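Local coordinates for oxidized polyvinyl alcohol hydrolase (Pseudomonas sp. VM15C, PDB 3WWC), which hydrolyses beta-diketones, cleaving oxidized polyvinyl alcohol in the second step of polyvinyl alcohol breakdown, at residues A[115-120]-A[124-129]. The protein carries 1 engineered substitution. Sequence-based numbering, arbitrary orientation.
Sequences RCNGPG and WNWNPW. With BUA (butanoic acid), chain D.
Trp126 lines both butanoic acid sites of this hydrolase, its indole backed by the Gly118-Pro119 peptide, next to the single antiparallel beta bridge between Pro119 and Trp126. Asn127 N donates to Gly118 O at 2.9 Å, almost straight (167°), and Gly120 N donates to Asn125 O at 3.0 Å from above the carbonyl plane, the two bonds flanking that pair. Chi1 of -158° sets Trp126 CG anti to the backbone N and brings the ring over this peptide: Gly118 O lies 3.3 Å above the indole plane, over its centre, and Gly118 CA makes a CH-pi contact 4.0 Å from the centroid of the six-membered ring. Pro119 CD adds an apolar contact to Trp126 CZ3 at 4.0 Å, and Trp126 NE1 is hydrogen-bonded to Ser71 OG. The opposite face meets, toward the rim, C2 of the butanoic acid to which Asn125 ND2 donates a hydrogen bond (BUA O1, 3.0 Å); Asn125 OD1 is hydrogen-bonded to Arg234. A leucine in place of Trp126 would probably leave the Gly118 peptide without its flat cover, the butanoate chain without a wall, and Ser71 without its indole N-H partner. Cys116 O rests against Pro128 CD, 3.1 Å away. Both segments belong to the one long loop between strand 96-100 and helix 148-160, tied back by the Cys116–Cys104 disulfide, with Trp126 and Pro128 on Ser178 of helix 178-189 and Trp126 also on Cys262 of strand 259-263.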
ATOM      1  N   ARG A 115       0.096  14.741  14.889  1.00 12.83           N
ATOM      2  CA  ARG A 115       1.134  13.833  15.353  1.00 14.10           C
ATOM      3  C   ARG A 115       1.366  12.676  14.440  1.00 15.57           C
ATOM      4  O   ARG A 115       1.941  11.678  14.890  1.00 18.15           O
ATOM      5  CB  ARG A 115       0.840  13.326  16.782  1.00 16.86           C
ATOM      6  CG  ARG A 115       0.740  14.516  17.747  1.00 21.05           C
ATOM      7  CD  ARG A 115       0.232  14.250  19.187  1.00 26.54           C
ATOM      8  NE  ARG A 115      -1.224  14.026  19.335  1.00 28.60           N
ATOM      9  CZ  ARG A 115      -2.204  14.942  19.202  1.00 29.97           C
ATOM     10  NH1 ARG A 115      -3.482  14.571  19.372  1.00 28.28           N
ATOM     11  NH2 ARG A 115      -1.929  16.214  18.911  1.00 27.93           N
ATOM     12  N   CYS A 116       0.870  12.761  13.211  1.00 13.22           N
ATOM     13  CA  CYS A 116       1.075  11.726  12.214  1.00 11.88           C
ATOM     14  C   CYS A 116       1.765  12.244  10.973  1.00 12.40           C
ATOM     15  O   CYS A 116       2.603  11.559  10.396  1.00 12.30           O
ATOM     16  CB  CYS A 116      -0.274  11.123  11.774  1.00 11.36           C
ATOM     17  SG  CYS A 116      -1.010   9.919  12.934  1.00 12.73           S
ATOM     18  N   ASN A 117       1.403  13.450  10.534  1.00 10.37           N
ATOM     19  CA  ASN A 117       1.931  13.987   9.288  1.00 11.30           C
ATOM     20  C   ASN A 117       3.281  14.658   9.490  1.00 12.83           C
ATOM     21  O   ASN A 117       3.361  15.882   9.720  1.00 14.16           O
ATOM     22  CB  ASN A 117       0.900  14.981   8.735  1.00 11.78           C
ATOM     23  CG  ASN A 117       1.369  15.660   7.476  1.00 14.72           C
ATOM     24  OD1 ASN A 117       2.156  15.100   6.728  1.00 16.82           O
ATOM     25  ND2 ASN A 117       0.885  16.897   7.236  1.00 16.53           N
ATOM     26  N   GLY A 118       4.352  13.874   9.412  1.00 12.62           N
ATOM     27  CA  GLY A 118       5.674  14.421   9.593  1.00 12.77           C
ATOM     28  C   GLY A 118       6.678  13.284   9.580  1.00 14.48           C
ATOM     29  O   GLY A 118       6.310  12.113   9.451  1.00 12.75           O
ATOM     30  N   PRO A 119       7.956  13.598   9.730  1.00 14.35           N
ATOM     31  CA  PRO A 119       9.048  12.629   9.731  1.00 13.94           C
ATOM     32  C   PRO A 119       8.899  11.550  10.806  1.00 12.78           C
ATOM     33  O   PRO A 119       8.334  11.764  11.897  1.00 13.89           O
ATOM     34  CB  PRO A 119      10.282  13.504   9.958  1.00 14.65           C
ATOM     35  CG  PRO A 119       9.840  14.863   9.532  1.00 16.94           C
ATOM     36  CD  PRO A 119       8.438  14.969   9.995  1.00 15.55           C
ATOM     37  N   GLY A 120       9.411  10.364  10.509  1.00 12.58           N
ATOM     38  CA  GLY A 120       9.323   9.288  11.457  1.00 12.76           C
ATOM     39  C   GLY A 120      10.429   9.349  12.492  1.00 13.23           C
ATOM     40  O   GLY A 120      11.318  10.216  12.430  1.00 16.77           O
ATOM     41  N   TRP A 124      12.656   5.166  11.207  1.00 10.02           N
ATOM     42  CA  TRP A 124      11.641   5.210  10.148  1.00 10.00           C
ATOM     43  C   TRP A 124      11.636   6.530   9.432  1.00 10.10           C
ATOM     44  O   TRP A 124      11.832   7.604  10.036  1.00 10.76           O
ATOM     45  CB  TRP A 124      10.241   4.933  10.753  1.00  9.83           C
ATOM     46  CG  TRP A 124      10.172   3.548  11.309  1.00  9.78           C
ATOM     47  CD1 TRP A 124      10.270   3.177  12.628  1.00  9.98           C
ATOM     48  CD2 TRP A 124      10.107   2.347  10.557  1.00  8.43           C
ATOM     49  NE1 TRP A 124      10.265   1.817  12.722  1.00 10.19           N
ATOM     50  CE2 TRP A 124      10.165   1.281  11.466  1.00 10.14           C
ATOM     51  CE3 TRP A 124      10.025   2.077   9.193  1.00  9.08           C
ATOM     52  CZ2 TRP A 124      10.132  -0.038  11.059  1.00 10.67           C
ATOM     53  CZ3 TRP A 124      10.001   0.761   8.775  1.00 10.24           C
ATOM     54  CH2 TRP A 124      10.055  -0.279   9.705  1.00 10.28           C
ATOM     55  N   ASN A 125      11.378   6.489   8.134  1.00  9.56           N
ATOM     56  CA  ASN A 125      11.387   7.703   7.367  1.00 10.11           C
ATOM     57  C   ASN A 125      10.245   8.681   7.613  1.00  9.42           C
ATOM     58  O   ASN A 125      10.456   9.914   7.736  1.00 11.46           O
ATOM     59  CB  ASN A 125      11.405   7.399   5.858  1.00  9.24           C
ATOM     60  CG  ASN A 125      11.586   8.670   5.033  1.00 11.53           C
ATOM     61  OD1 ASN A 125      12.668   9.248   5.060  1.00 12.70           O
ATOM     62  ND2 ASN A 125      10.549   9.115   4.337  1.00 11.21           N
ATOM     63  N   TRP A 126       9.037   8.140   7.703  1.00  9.71           N
ATOM     64  CA  TRP A 126       7.810   8.939   7.743  1.00  8.37           C
ATOM     65  C   TRP A 126       6.866   8.368   8.800  1.00  9.35           C
ATOM     66  O   TRP A 126       6.666   7.176   8.889  1.00  9.59           O
ATOM     67  CB  TRP A 126       7.226   8.881   6.326  1.00  9.35           C
ATOM     68  CG  TRP A 126       6.308  10.019   6.047  1.00  9.88           C
ATOM     69  CD1 TRP A 126       4.989   9.944   5.744  1.00 12.34           C
ATOM     70  CD2 TRP A 126       6.634  11.410   6.118  1.00 12.85           C
ATOM     71  NE1 TRP A 126       4.457  11.216   5.639  1.00 14.15           N
ATOM     72  CE2 TRP A 126       5.455  12.126   5.859  1.00 12.96           C
ATOM     73  CE3 TRP A 126       7.817  12.115   6.369  1.00 12.90           C
ATOM     74  CZ2 TRP A 126       5.411  13.522   5.849  1.00 16.22           C
ATOM     75  CZ3 TRP A 126       7.773  13.522   6.358  1.00 16.35           C
ATOM     76  CH2 TRP A 126       6.577  14.197   6.101  1.00 17.94           C
ATOM     77  N   ASN A 127       6.295   9.228   9.613  1.00  9.78           N
ATOM     78  CA  ASN A 127       5.510   8.775  10.772  1.00  8.76           C
ATOM     79  C   ASN A 127       4.145   8.077  10.611  1.00  9.54           C
ATOM     80  O   ASN A 127       3.759   7.349  11.506  1.00 11.31           O
ATOM     81  CB  ASN A 127       5.315   9.971  11.724  1.00  9.60           C
ATOM     82  CG  ASN A 127       5.252   9.563  13.177  1.00 10.49           C
ATOM     83  OD1 ASN A 127       5.944   8.661  13.618  1.00 12.86           O
ATOM     84  ND2 ASN A 127       4.421  10.273  13.935  1.00 13.63           N
ATOM     85  N   PRO A 128       3.392   8.287   9.503  1.00  8.69           N
ATOM     86  CA  PRO A 128       2.091   7.621   9.416  1.00  9.06           C
ATOM     87  C   PRO A 128       2.103   6.100   9.528  1.00  9.12           C
ATOM     88  O   PRO A 128       1.230   5.499  10.183  1.00  8.83           O
ATOM     89  CB  PRO A 128       1.545   8.058   8.054  1.00  9.07           C
ATOM     90  CG  PRO A 128       2.110   9.512   7.895  1.00  9.36           C
ATOM     91  CD  PRO A 128       3.572   9.305   8.448  1.00  9.43           C
ATOM     92  N   TRP A 129       3.080   5.472   8.863  1.00  8.38           N
ATOM     93  CA  TRP A 129       3.205   4.020   8.878  1.00  8.12           C
ATOM     94  C   TRP A 129       4.692   3.711   8.941  1.00  8.25           C
ATOM     95  O   TRP A 129       5.519   4.518   8.570  1.00  8.82           O
ATOM     96  CB  TRP A 129       2.665   3.381   7.577  1.00  8.25           C
ATOM     97  CG  TRP A 129       1.201   3.723   7.232  1.00  7.75           C
ATOM     98  CD1 TRP A 129       0.760   4.651   6.299  1.00  8.61           C
ATOM     99  CD2 TRP A 129       0.023   3.148   7.809  1.00  7.09           C
ATOM    100  NE1 TRP A 129      -0.615   4.687   6.282  1.00  7.44           N
ATOM    101  CE2 TRP A 129      -1.099   3.775   7.192  1.00  7.13           C
ATOM    102  CE3 TRP A 129      -0.204   2.171   8.791  1.00  8.28           C
ATOM    103  CZ2 TRP A 129      -2.424   3.442   7.528  1.00  8.70           C
ATOM    104  CZ3 TRP A 129      -1.495   1.838   9.137  1.00  8.74           C
ATOM    105  CH2 TRP A 129      -2.612   2.473   8.501  1.00  8.28           C
TER
HETATM  106  C1  BUA D 403       7.187  10.964   1.487  0.50 43.68           C
HETATM  107  C2  BUA D 403       8.474  11.187   2.285  1.00 43.54           C
HETATM  108  C3  BUA D 403       8.800  12.683   2.313  1.00 44.57           C
HETATM  109  C4  BUA D 403      10.047  12.910   3.170  1.00 45.59           C
HETATM  110  O1  BUA D 403      10.771  11.918   3.403  1.00 45.76           O
HETATM  111  O2  BUA D 403      10.249  14.074   3.576  1.00 46.44           O